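Local coordinates for Glyoxalase/bleomycin resistance protein/dioxygenase (Vibrio splendidus, PDB 2RK9) that is of unknown specific function but belongs to the glyoxalase/bleomycin resistance protein/dioxygenase superfamily, whose related enzymes and binding proteins share paired βαβββ modules, at residues P9-F14 against V48-E53; W79-I84 against F130-D135; L103-Y108 against T116-M121. The protein carries 1 engineered substitution. All coordinates share one frame; numbering follows the deposited sequence.

Contact 1 of 3, residues P9-F14 against V48-E53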
loop_
_atom_site.group_PDB
_atom_site.type_symbol
_atom_site.label_atom_id
_atom_site.label_comp_id
_atom_site.label_asym_id
_atom_site.label_seq_id
_atom_site.Cartn_x
_atom_site.Cartn_y
_atom_site.Cartn_z
ATOM N N PRO B 9 -0.317 -2.216 3.914
ATOM C CA PRO B 9 0.300 -3.088 2.916
ATOM C C PRO B 9 1.007 -4.258 3.577
ATOM O O PRO B 9 1.630 -4.105 4.623
ATOM C CB PRO B 9 1.296 -2.165 2.217
ATOM C CG PRO B 9 0.717 -0.796 2.423
ATOM C CD PRO B 9 0.265 -0.866 3.857
ATOM N N GLU B 10 0.883 -5.432 2.975
ATOM C CA GLU B 10 1.582 -6.601 3.476
ATOM C C GLU B 10 2.560 -6.928 2.362
ATOM O O GLU B 10 2.161 -7.118 1.215
ATOM C CB GLU B 10 0.631 -7.768 3.715
ATOM C CG GLU B 10 1.358 -9.044 4.106
ATOM C CD GLU B 10 0.425 -10.116 4.625
ATOM O OE1 GLU B 10 -0.646 -10.305 4.019
ATOM O OE2 GLU B 10 0.776 -10.769 5.636
ATOM N N LEU B 11 3.841 -6.982 2.704
ATOM C CA LEU B 11 4.886 -7.229 1.716
ATOM C C LEU B 11 5.591 -8.571 1.853
ATOM O O LEU B 11 6.020 -8.942 2.941
ATOM C CB LEU B 11 5.942 -6.127 1.821
ATOM C CG LEU B 11 5.438 -4.689 1.949
ATOM C CD1 LEU B 11 6.631 -3.759 2.156
ATOM C CD2 LEU B 11 4.644 -4.304 0.707
ATOM N N TYR B 12 5.717 -9.290 0.740
ATOM C CA TYR B 12 6.433 -10.556 0.749
ATOM C C TYR B 12 7.920 -10.206 0.767
ATOM O O TYR B 12 8.340 -9.269 0.094
ATOM C CB TYR B 12 6.145 -11.380 -0.507
ATOM C CG TYR B 12 7.022 -12.615 -0.571
ATOM C CD1 TYR B 12 6.809 -13.684 0.298
ATOM C CD2 TYR B 12 8.124 -12.672 -1.431
ATOM C CE1 TYR B 12 7.671 -14.776 0.320
ATOM C CE2 TYR B 12 8.991 -13.758 -1.417
ATOM C CZ TYR B 12 8.757 -14.804 -0.538
ATOM O OH TYR B 12 9.611 -15.878 -0.516
ATOM N N CYS B 13 8.710 -10.960 1.525
ATOM C CA CYS B 13 10.144 -10.700 1.625
ATOM C C CYS B 13 10.968 -11.949 1.329
ATOM O O CYS B 13 10.666 -13.031 1.833
ATOM C CB CYS B 13 10.502 -10.195 3.027
ATOM S SG CYS B 13 9.648 -8.672 3.545
ATOM N N PHE B 14 12.013 -11.797 0.519
ATOM C CA PHE B 14 12.875 -12.928 0.186
ATOM C C PHE B 14 13.518 -13.478 1.457
ATOM O O PHE B 14 13.553 -14.687 1.668
ATOM C CB PHE B 14 13.960 -12.496 -0.805
ATOM C CG PHE B 14 13.422 -12.063 -2.133
ATOM C CD1 PHE B 14 12.965 -12.998 -3.052
ATOM C CD2 PHE B 14 13.362 -10.717 -2.463
ATOM C CE1 PHE B 14 12.454 -12.598 -4.282
ATOM C CE2 PHE B 14 12.852 -10.305 -3.695
ATOM C CZ PHE B 14 12.400 -11.244 -4.601
ATOM N N VAL B 48 1.869 4.749 11.290
ATOM C CA VAL B 48 1.621 4.248 9.947
ATOM C C VAL B 48 2.162 2.821 9.946
ATOM O O VAL B 48 3.347 2.602 10.171
ATOM C CB VAL B 48 2.343 5.103 8.896
ATOM C CG1 VAL B 48 1.864 4.717 7.508
ATOM C CG2 VAL B 48 2.062 6.576 9.154
ATOM N N ASP B 49 1.283 1.857 9.693
ATOM C CA ASP B 49 1.666 0.450 9.742
ATOM C C ASP B 49 1.977 -0.261 8.421
ATOM O O ASP B 49 1.479 0.111 7.358
ATOM C CB ASP B 49 0.576 -0.351 10.469
ATOM C CG ASP B 49 0.207 0.237 11.822
ATOM O OD1 ASP B 49 1.026 0.969 12.421
ATOM O OD2 ASP B 49 -0.909 -0.060 12.302
ATOM N N VAL B 50 2.804 -1.300 8.522
ATOM C CA VAL B 50 3.184 -2.133 7.388
ATOM C C VAL B 50 3.433 -3.550 7.910
ATOM O O VAL B 50 3.899 -3.734 9.036
ATOM C CB VAL B 50 4.490 -1.633 6.695
ATOM C CG1 VAL B 50 5.642 -1.662 7.664
ATOM C CG2 VAL B 50 4.835 -2.525 5.491
HETATM N N MSE B 51 3.100 -4.541 7.090
HETATM C CA MSE B 51 3.316 -5.935 7.446
HETATM C C MSE B 51 4.349 -6.581 6.527
HETATM O O MSE B 51 4.322 -6.388 5.311
HETATM C CB MSE B 51 2.017 -6.731 7.344
HETATM C CG MSE B 51 0.993 -6.389 8.386
HETATM SE SE MSE B 51 -0.622 -7.385 8.063
HETATM C CE MSE B 51 -1.558 -6.058 7.004
ATOM N N LEU B 52 5.261 -7.342 7.122
ATOM C CA LEU B 52 6.277 -8.051 6.355
ATOM C C LEU B 52 6.007 -9.546 6.509
ATOM O O LEU B 52 5.723 -10.026 7.604
ATOM C CB LEU B 52 7.684 -7.732 6.868
ATOM C CG LEU B 52 8.112 -6.264 6.837
ATOM C CD1 LEU B 52 9.554 -6.153 7.335
ATOM C CD2 LEU B 52 7.978 -5.693 5.422
ATOM N N GLU B 53 6.085 -10.273 5.404
ATOM C CA GLU B 53 5.853 -11.709 5.442
ATOM C C GLU B 53 6.897 -12.436 4.606
ATOM O O GLU B 53 7.024 -12.186 3.410
ATOM C CB GLU B 53 4.454 -12.028 4.919
ATOM C CG GLU B 53 4.133 -13.492 5.002
ATOM C CD GLU B 53 2.889 -13.767 5.822
ATOM O OE1 GLU B 53 1.782 -13.609 5.272
ATOM O OE2 GLU B 53 3.019 -14.125 7.013
#
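Leu11 and Leu52 are partners in a parallel β bridge. They lie on the first and last strands of a βαβββ module, the repeated unit of this superfamily. Strands 9-12 and 48-53 run together with 25° between their directions.

Four backbone bonds hold the pair. Met51 N gives to Pro9 O, and Leu11 N gives to Met51 O at 2.7 Å. Glu53 N gives to Leu11 O, and Cys13 N closes the ladder on Glu53 O.

The tight side is the one carrying Leu11 and Leu52. Leu11 CD1 sits 4.0 Å from Leu52 CD2 and meets Val50 CG2 at the same distance. The Leu11 and Val50 side chains cross at about a right angle. Cys13 SG comes to the same methyl, Leu52 CD2, from further along the chain, at 3.9 Å. Leu52 also packs on Ile16 and Phe23 of helix 16-26. Leu11 meets Tyr128 of the second subunit. This side is therefore a buried apolar layer.

The face of Glu10, Met51 and Glu53 is more polar and, at the two glutamates, partly open to solvent. Met51 is buried there. Glu10 CB rests 4.0 Å from Met51 CB, and Phe40 touches Glu10, Met51 and Glu53. Glu10 CG lies anti to its own N (chi1 174°), and the chain stays extended to CD. Glu53 starts the same way but bends at its second torsion, which turns its carboxylate back toward Glu10. Glu10 OE1 has partners of its own, a salt bridge to Arg131 and a hydrogen bond to Asn76. The two carboxylate planes are turned 35° apart, and the like-charged pair Glu10 OE2 and Glu53 OE1 comes within 3.0 Å.

Contact 2 of 3, residues W79-I84 against F130-D135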
loop_
_atom_site.group_PDB
_atom_site.type_symbol
_atom_site.label_atom_id
_atom_site.label_comp_id
_atom_site.label_asym_id
_atom_site.label_seq_id
_atom_site.Cartn_x
_atom_site.Cartn_y
_atom_site.Cartn_z
ATOM N N TRP B 79 -7.065 -3.681 3.323
ATOM C CA TRP B 79 -7.890 -2.486 3.282
ATOM C C TRP B 79 -9.150 -2.531 4.138
ATOM O O TRP B 79 -10.066 -3.309 3.857
ATOM C CB TRP B 79 -8.258 -2.254 1.817
ATOM C CG TRP B 79 -8.889 -0.947 1.517
ATOM C CD1 TRP B 79 -10.126 -0.530 1.897
ATOM C CD2 TRP B 79 -8.321 0.115 0.743
ATOM N NE1 TRP B 79 -10.372 0.733 1.404
ATOM C CE2 TRP B 79 -9.278 1.152 0.694
ATOM C CE3 TRP B 79 -7.094 0.293 0.087
ATOM C CZ2 TRP B 79 -9.051 2.350 0.015
ATOM C CZ3 TRP B 79 -6.869 1.491 -0.589
ATOM C CH2 TRP B 79 -7.844 2.502 -0.616
ATOM N N ASP B 80 -9.204 -1.685 5.167
ATOM C CA ASP B 80 -10.364 -1.644 6.058
ATOM C C ASP B 80 -11.576 -1.009 5.398
ATOM O O ASP B 80 -11.484 0.076 4.831
ATOM C CB ASP B 80 -10.061 -0.858 7.338
ATOM C CG ASP B 80 -8.922 -1.444 8.136
ATOM O OD1 ASP B 80 -8.724 -2.676 8.098
ATOM O OD2 ASP B 80 -8.228 -0.663 8.820
ATOM N N VAL B 81 -12.713 -1.693 5.485
ATOM C CA VAL B 81 -13.966 -1.199 4.920
ATOM C C VAL B 81 -15.018 -1.100 6.027
ATOM O O VAL B 81 -14.915 -1.771 7.050
ATOM C CB VAL B 81 -14.479 -2.124 3.805
ATOM C CG1 VAL B 81 -13.521 -2.089 2.615
ATOM C CG2 VAL B 81 -14.600 -3.538 4.332
ATOM N N ILE B 82 -16.019 -0.251 5.823
ATOM C CA ILE B 82 -17.071 -0.057 6.821
ATOM C C ILE B 82 -18.149 -1.135 6.763
ATOM O O ILE B 82 -18.586 -1.649 7.799
ATOM C CB ILE B 82 -17.764 1.317 6.633
ATOM C CG1 ILE B 82 -16.758 2.444 6.859
ATOM C CG2 ILE B 82 -18.905 1.473 7.621
ATOM C CD1 ILE B 82 -17.343 3.838 6.682
ATOM N N ASP B 83 -18.575 -1.479 5.551
ATOM C CA ASP B 83 -19.637 -2.465 5.357
ATOM C C ASP B 83 -19.230 -3.408 4.225
ATOM O O ASP B 83 -19.559 -3.168 3.066
ATOM C CB ASP B 83 -20.925 -1.738 4.975
ATOM C CG ASP B 83 -22.129 -2.245 5.725
ATOM O OD1 ASP B 83 -22.233 -3.472 5.948
ATOM O OD2 ASP B 83 -22.983 -1.405 6.080
ATOM N N ILE B 84 -18.542 -4.492 4.574
ATOM C CA ILE B 84 -18.044 -5.441 3.586
ATOM C C ILE B 84 -19.097 -6.249 2.819
ATOM O O ILE B 84 -18.884 -6.599 1.661
ATOM C CB ILE B 84 -17.015 -6.395 4.241
ATOM C CG1 ILE B 84 -16.106 -6.999 3.170
ATOM C CG2 ILE B 84 -17.725 -7.492 5.006
ATOM C CD1 ILE B 84 -14.914 -7.758 3.750
ATOM N N PHE B 130 -6.109 -6.781 -3.431
ATOM C CA PHE B 130 -6.678 -6.059 -2.299
ATOM C C PHE B 130 -7.403 -7.044 -1.394
ATOM O O PHE B 130 -8.207 -7.855 -1.862
ATOM C CB PHE B 130 -7.691 -5.012 -2.779
ATOM C CG PHE B 130 -7.072 -3.733 -3.280
ATOM C CD1 PHE B 130 -7.220 -2.551 -2.561
ATOM C CD2 PHE B 130 -6.368 -3.703 -4.476
ATOM C CE1 PHE B 130 -6.673 -1.355 -3.027
ATOM C CE2 PHE B 130 -5.818 -2.522 -4.948
ATOM C CZ PHE B 130 -5.971 -1.340 -4.225
ATOM N N ARG B 131 -7.113 -6.982 -0.101
ATOM C CA ARG B 131 -7.788 -7.840 0.859
ATOM C C ARG B 131 -8.650 -6.902 1.692
ATOM O O ARG B 131 -8.156 -6.241 2.605
ATOM C CB ARG B 131 -6.786 -8.554 1.768
ATOM C CG ARG B 131 -7.438 -9.522 2.745
ATOM C CD ARG B 131 -6.640 -9.626 4.031
ATOM N NE ARG B 131 -5.242 -10.013 3.826
ATOM C CZ ARG B 131 -4.814 -11.270 3.761
ATOM N NH1 ARG B 131 -5.674 -12.272 3.878
ATOM N NH2 ARG B 131 -3.520 -11.528 3.607
ATOM N N PHE B 132 -9.932 -6.820 1.355
ATOM C CA PHE B 132 -10.846 -5.950 2.086
ATOM C C PHE B 132 -11.228 -6.628 3.392
ATOM O O PHE B 132 -11.536 -7.820 3.411
ATOM C CB PHE B 132 -12.076 -5.652 1.225
ATOM C CG PHE B 132 -11.776 -4.769 0.048
ATOM C CD1 PHE B 132 -11.432 -3.437 0.241
ATOM C CD2 PHE B 132 -11.784 -5.280 -1.249
ATOM C CE1 PHE B 132 -11.099 -2.623 -0.837
ATOM C CE2 PHE B 132 -11.451 -4.471 -2.333
ATOM C CZ PHE B 132 -11.106 -3.142 -2.125
ATOM N N CYS B 133 -11.193 -5.864 4.480
ATOM C CA CYS B 133 -11.494 -6.404 5.801
ATOM C C CYS B 133 -12.444 -5.531 6.598
ATOM O O CYS B 133 -12.386 -4.300 6.527
ATOM C CB CYS B 133 -10.213 -6.534 6.631
ATOM S SG CYS B 133 -8.841 -7.414 5.885
ATOM N N GLN B 134 -13.302 -6.178 7.378
ATOM C CA GLN B 134 -14.226 -5.467 8.249
ATOM C C GLN B 134 -14.188 -6.159 9.607
ATOM O O GLN B 134 -14.437 -7.357 9.700
ATOM C CB GLN B 134 -15.657 -5.521 7.725
ATOM C CG GLN B 134 -16.590 -4.614 8.522
ATOM C CD GLN B 134 -18.039 -5.024 8.413
ATOM O OE1 GLN B 134 -18.553 -5.252 7.321
ATOM N NE2 GLN B 134 -18.713 -5.118 9.556
ATOM N N ASP B 135 -13.873 -5.413 10.656
ATOM C CA ASP B 135 -13.836 -5.986 11.991
ATOM C C ASP B 135 -15.247 -6.113 12.543
ATOM O O ASP B 135 -16.177 -5.472 12.051
ATOM C CB ASP B 135 -13.014 -5.103 12.927
ATOM C CG ASP B 135 -11.549 -5.103 12.584
ATOM O OD1 ASP B 135 -11.198 -4.642 11.480
ATOM O OD2 ASP B 135 -10.746 -5.569 13.413
HETATM O O HOH W 1 -13.668 -2.388 9.741
HETATM O O HOH W 2 -20.954 -5.825 6.122
#
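Trp79 and Phe132 form a parallel β bridge between the first and last strands of the second βαβββ module. With Phe130 they build an aromatic cluster. The edge of Phe132 points at the face of the Trp79 five-membered ring in an offset edge-to-face pair, with planes at 70°. Phe130 CE1 reaches Trp79 CE3 at 3.5 Å. Phe29 of the second subunit also meets the Trp79 ring.

Gln134 ties strand 129-135 to the turn that leads into helix 84-94. Its CB lies 3.8 Å from Ile84 CB. CG is placed opposite the backbone N (chi1 -172°), which carries the chain past Val81 O, 3.6 Å from CG. CD then passes 3.5 Å from Ile82 O. At the tip, OE1 accepts Ile84 N at 2.9 Å and also touches Ile84 CG2. This side-chain oxygen therefore receives a backbone N-H at the start of the helix. Asp83 holds the N-cap position, but its own side chain makes no capping bond. Gln134 OE1 accepts a second hydrogen bond from water 2, which also donates to Asp83 OD1, 2.7 Å from each.

Contact 3 of 3, residues L103-Y108 against T116-M121. Engineered in segment 116-121: Met121 (natural residue Ile).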
loop_
_atom_site.group_PDB
_atom_site.type_symbol
_atom_site.label_atom_id
_atom_site.label_comp_id
_atom_site.label_asym_id
_atom_site.label_seq_id
_atom_site.Cartn_x
_atom_site.Cartn_y
_atom_site.Cartn_z
ATOM N N LEU B 103 -15.579 -14.343 0.275
ATOM C CA LEU B 103 -15.906 -13.776 1.581
ATOM C C LEU B 103 -15.877 -14.844 2.661
ATOM O O LEU B 103 -16.428 -15.937 2.498
ATOM C CB LEU B 103 -17.290 -13.128 1.550
ATOM C CG LEU B 103 -17.678 -12.308 2.778
ATOM C CD1 LEU B 103 -16.774 -11.090 2.884
ATOM C CD2 LEU B 103 -19.136 -11.880 2.648
ATOM N N GLU B 104 -15.250 -14.499 3.777
ATOM C CA GLU B 104 -15.113 -15.419 4.888
ATOM C C GLU B 104 -15.008 -14.654 6.201
ATOM O O GLU B 104 -14.553 -13.514 6.235
ATOM C CB GLU B 104 -13.841 -16.246 4.704
ATOM C CG GLU B 104 -12.584 -15.380 4.718
ATOM C CD GLU B 104 -11.298 -16.178 4.792
ATOM O OE1 GLU B 104 -11.298 -17.253 5.424
ATOM O OE2 GLU B 104 -10.275 -15.717 4.237
ATOM N N SER B 105 -15.425 -15.300 7.281
ATOM C CA SER B 105 -15.332 -14.715 8.610
ATOM C C SER B 105 -14.167 -15.419 9.295
ATOM O O SER B 105 -14.260 -16.604 9.596
ATOM C CB SER B 105 -16.607 -14.975 9.416
ATOM O OG SER B 105 -17.740 -14.369 8.818
ATOM N N LYS B 106 -13.076 -14.699 9.533
ATOM C CA LYS B 106 -11.910 -15.274 10.198
ATOM C C LYS B 106 -11.899 -14.842 11.660
ATOM O O LYS B 106 -12.048 -13.657 11.963
ATOM C CB LYS B 106 -10.612 -14.811 9.526
ATOM C CG LYS B 106 -10.349 -15.416 8.163
ATOM C CD LYS B 106 -8.977 -15.004 7.646
ATOM C CE LYS B 106 -7.860 -15.609 8.489
ATOM N NZ LYS B 106 -6.516 -15.072 8.100
ATOM N N SER B 107 -11.693 -15.798 12.562
ATOM C CA SER B 107 -11.682 -15.502 13.991
ATOM C C SER B 107 -10.460 -16.035 14.751
ATOM O O SER B 107 -9.838 -17.021 14.333
ATOM C CB SER B 107 -12.950 -16.075 14.634
ATOM O OG SER B 107 -14.122 -15.611 13.982
ATOM N N TYR B 108 -10.132 -15.366 15.860
ATOM C CA TYR B 108 -9.036 -15.760 16.760
ATOM C C TYR B 108 -9.520 -15.564 18.195
ATOM O O TYR B 108 -10.413 -14.748 18.444
ATOM C CB TYR B 108 -7.782 -14.896 16.599
ATOM C CG TYR B 108 -7.654 -14.127 15.322
ATOM C CD1 TYR B 108 -6.935 -14.632 14.245
ATOM C CD2 TYR B 108 -8.208 -12.858 15.210
ATOM C CE1 TYR B 108 -6.767 -13.883 13.092
ATOM C CE2 TYR B 108 -8.045 -12.099 14.059
ATOM C CZ TYR B 108 -7.324 -12.620 13.001
ATOM O OH TYR B 108 -7.165 -11.886 11.855
ATOM N N THR B 116 -13.587 -11.547 15.502
ATOM C CA THR B 116 -13.817 -11.918 14.112
ATOM C C THR B 116 -13.626 -10.770 13.129
ATOM O O THR B 116 -13.911 -9.612 13.434
ATOM C CB THR B 116 -15.248 -12.466 13.928
ATOM O OG1 THR B 116 -15.478 -13.516 14.874
ATOM C CG2 THR B 116 -15.436 -13.010 12.524
ATOM N N GLN B 117 -13.142 -11.115 11.942
ATOM C CA GLN B 117 -12.927 -10.148 10.879
ATOM C C GLN B 117 -13.335 -10.778 9.553
ATOM O O GLN B 117 -12.832 -11.839 9.175
ATOM C CB GLN B 117 -11.457 -9.728 10.831
ATOM C CG GLN B 117 -11.135 -8.764 9.704
ATOM C CD GLN B 117 -9.678 -8.358 9.684
ATOM O OE1 GLN B 117 -9.256 -7.475 10.431
ATOM N NE2 GLN B 117 -8.895 -9.007 8.829
ATOM N N LYS B 118 -14.274 -10.143 8.862
ATOM C CA LYS B 118 -14.713 -10.652 7.573
ATOM C C LYS B 118 -13.770 -10.082 6.526
ATOM O O LYS B 118 -13.333 -8.940 6.644
ATOM C CB LYS B 118 -16.139 -10.199 7.266
ATOM C CG LYS B 118 -17.214 -10.864 8.104
ATOM C CD LYS B 118 -18.589 -10.370 7.682
ATOM C CE LYS B 118 -19.678 -11.074 8.451
ATOM N NZ LYS B 118 -21.027 -10.662 7.978
ATOM N N GLN B 119 -13.443 -10.880 5.515
ATOM C CA GLN B 119 -12.564 -10.419 4.449
ATOM C C GLN B 119 -12.726 -11.221 3.180
ATOM O O GLN B 119 -13.188 -12.361 3.197
ATOM C CB GLN B 119 -11.088 -10.506 4.859
ATOM C CG GLN B 119 -10.559 -11.931 5.052
ATOM C CD GLN B 119 -9.116 -11.969 5.574
ATOM O OE1 GLN B 119 -8.821 -11.488 6.671
ATOM N NE2 GLN B 119 -8.217 -12.539 4.783
ATOM N N PHE B 120 -12.335 -10.595 2.079
ATOM C CA PHE B 120 -12.330 -11.239 0.782
ATOM C C PHE B 120 -11.232 -10.541 -0.003
ATOM O O PHE B 120 -10.816 -9.441 0.352
ATOM C CB PHE B 120 -13.699 -11.155 0.082
ATOM C CG PHE B 120 -14.009 -9.833 -0.559
ATOM C CD1 PHE B 120 -13.663 -9.591 -1.886
ATOM C CD2 PHE B 120 -14.720 -8.860 0.134
ATOM C CE1 PHE B 120 -14.027 -8.399 -2.516
ATOM C CE2 PHE B 120 -15.088 -7.667 -0.482
ATOM C CZ PHE B 120 -14.743 -7.438 -1.811
HETATM N N MSE B 121 -10.722 -11.201 -1.031
HETATM C CA MSE B 121 -9.668 -10.593 -1.826
HETATM C C MSE B 121 -10.080 -10.454 -3.270
HETATM O O MSE B 121 -10.780 -11.304 -3.814
HETATM C CB MSE B 121 -8.386 -11.421 -1.757
HETATM C CG MSE B 121 -7.674 -11.362 -0.418
HETATM SE SE MSE B 121 -6.116 -12.479 -0.391
HETATM C CE MSE B 121 -4.991 -11.423 -1.550
#
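Glu104 and Gln119 each set CG between the backbone N and the carbonyl carbon, with chi1 of 63° and 67°. Both chains then extend side by side on the same face of the sheet. Ser107 and Thr116, on the other face, each turn the hydroxyl oxygen to the side opposite their carbonyl carbon, and the two oxygens meet.

The strands form an antiparallel β hairpin at the edge of the sheet. Glu104 and Gln119 are a hydrogen-bonded pair, as are Lys106 and Gln117. Gln119 N reaches Glu104 O at 2.9 Å, and Gln117 N reaches Lys106 O at 2.8 Å.

The carboxylate and amide of Glu104 and Gln119 stand almost perpendicular, 84° apart. Glu104 OE2 stays 3.8 Å from Gln119 NE2, a contact rather than a bond. Lys106 CD lies over the face of the Gln119 amide, 3.7 Å from OE1. Gln119 OE1 accepts a hydrogen bond from Gln117 NE2 at 3.3 Å, a long bond that probably helps fix the amide's turn.

On the face of Ser107 and Thr116, Ser105 OG rests on the aliphatic part of Lys118, whose NZ makes a salt bridge to Glu85. Leu103 CD1 and Phe120 CD2, 4.1 Å apart, form the apolar end beside helix 84-94. Ser107 OG and Thr116 OG1 share a 2.7 Å hydrogen bond. The backbone bonds set the register, and side-chain bonds give polar groups on both faces partners.

How the contacts relate
From the N terminus, strand 7-12 leads into helix 16-26 and two more strands before 48-53 returns beside it. Contact 1 closes that loop and ends before contact 2 begins. Strand 75-80 lies on the other flank of 7-12. Contact 2 opens there and closes only when 129-135 arrives. Contact 3 forms within that span, as a hairpin between 99-108 and 115-123. Strand 115-123 then lines up with 129-135, so contacts 2 and 3 share a boundary. Contacts 1 and 2 touch through a charged side-chain pair that reaches across strand 75-80. Together they knit both halves of one mixed sheet, and contacts 1 and 2 also meet the second subunit.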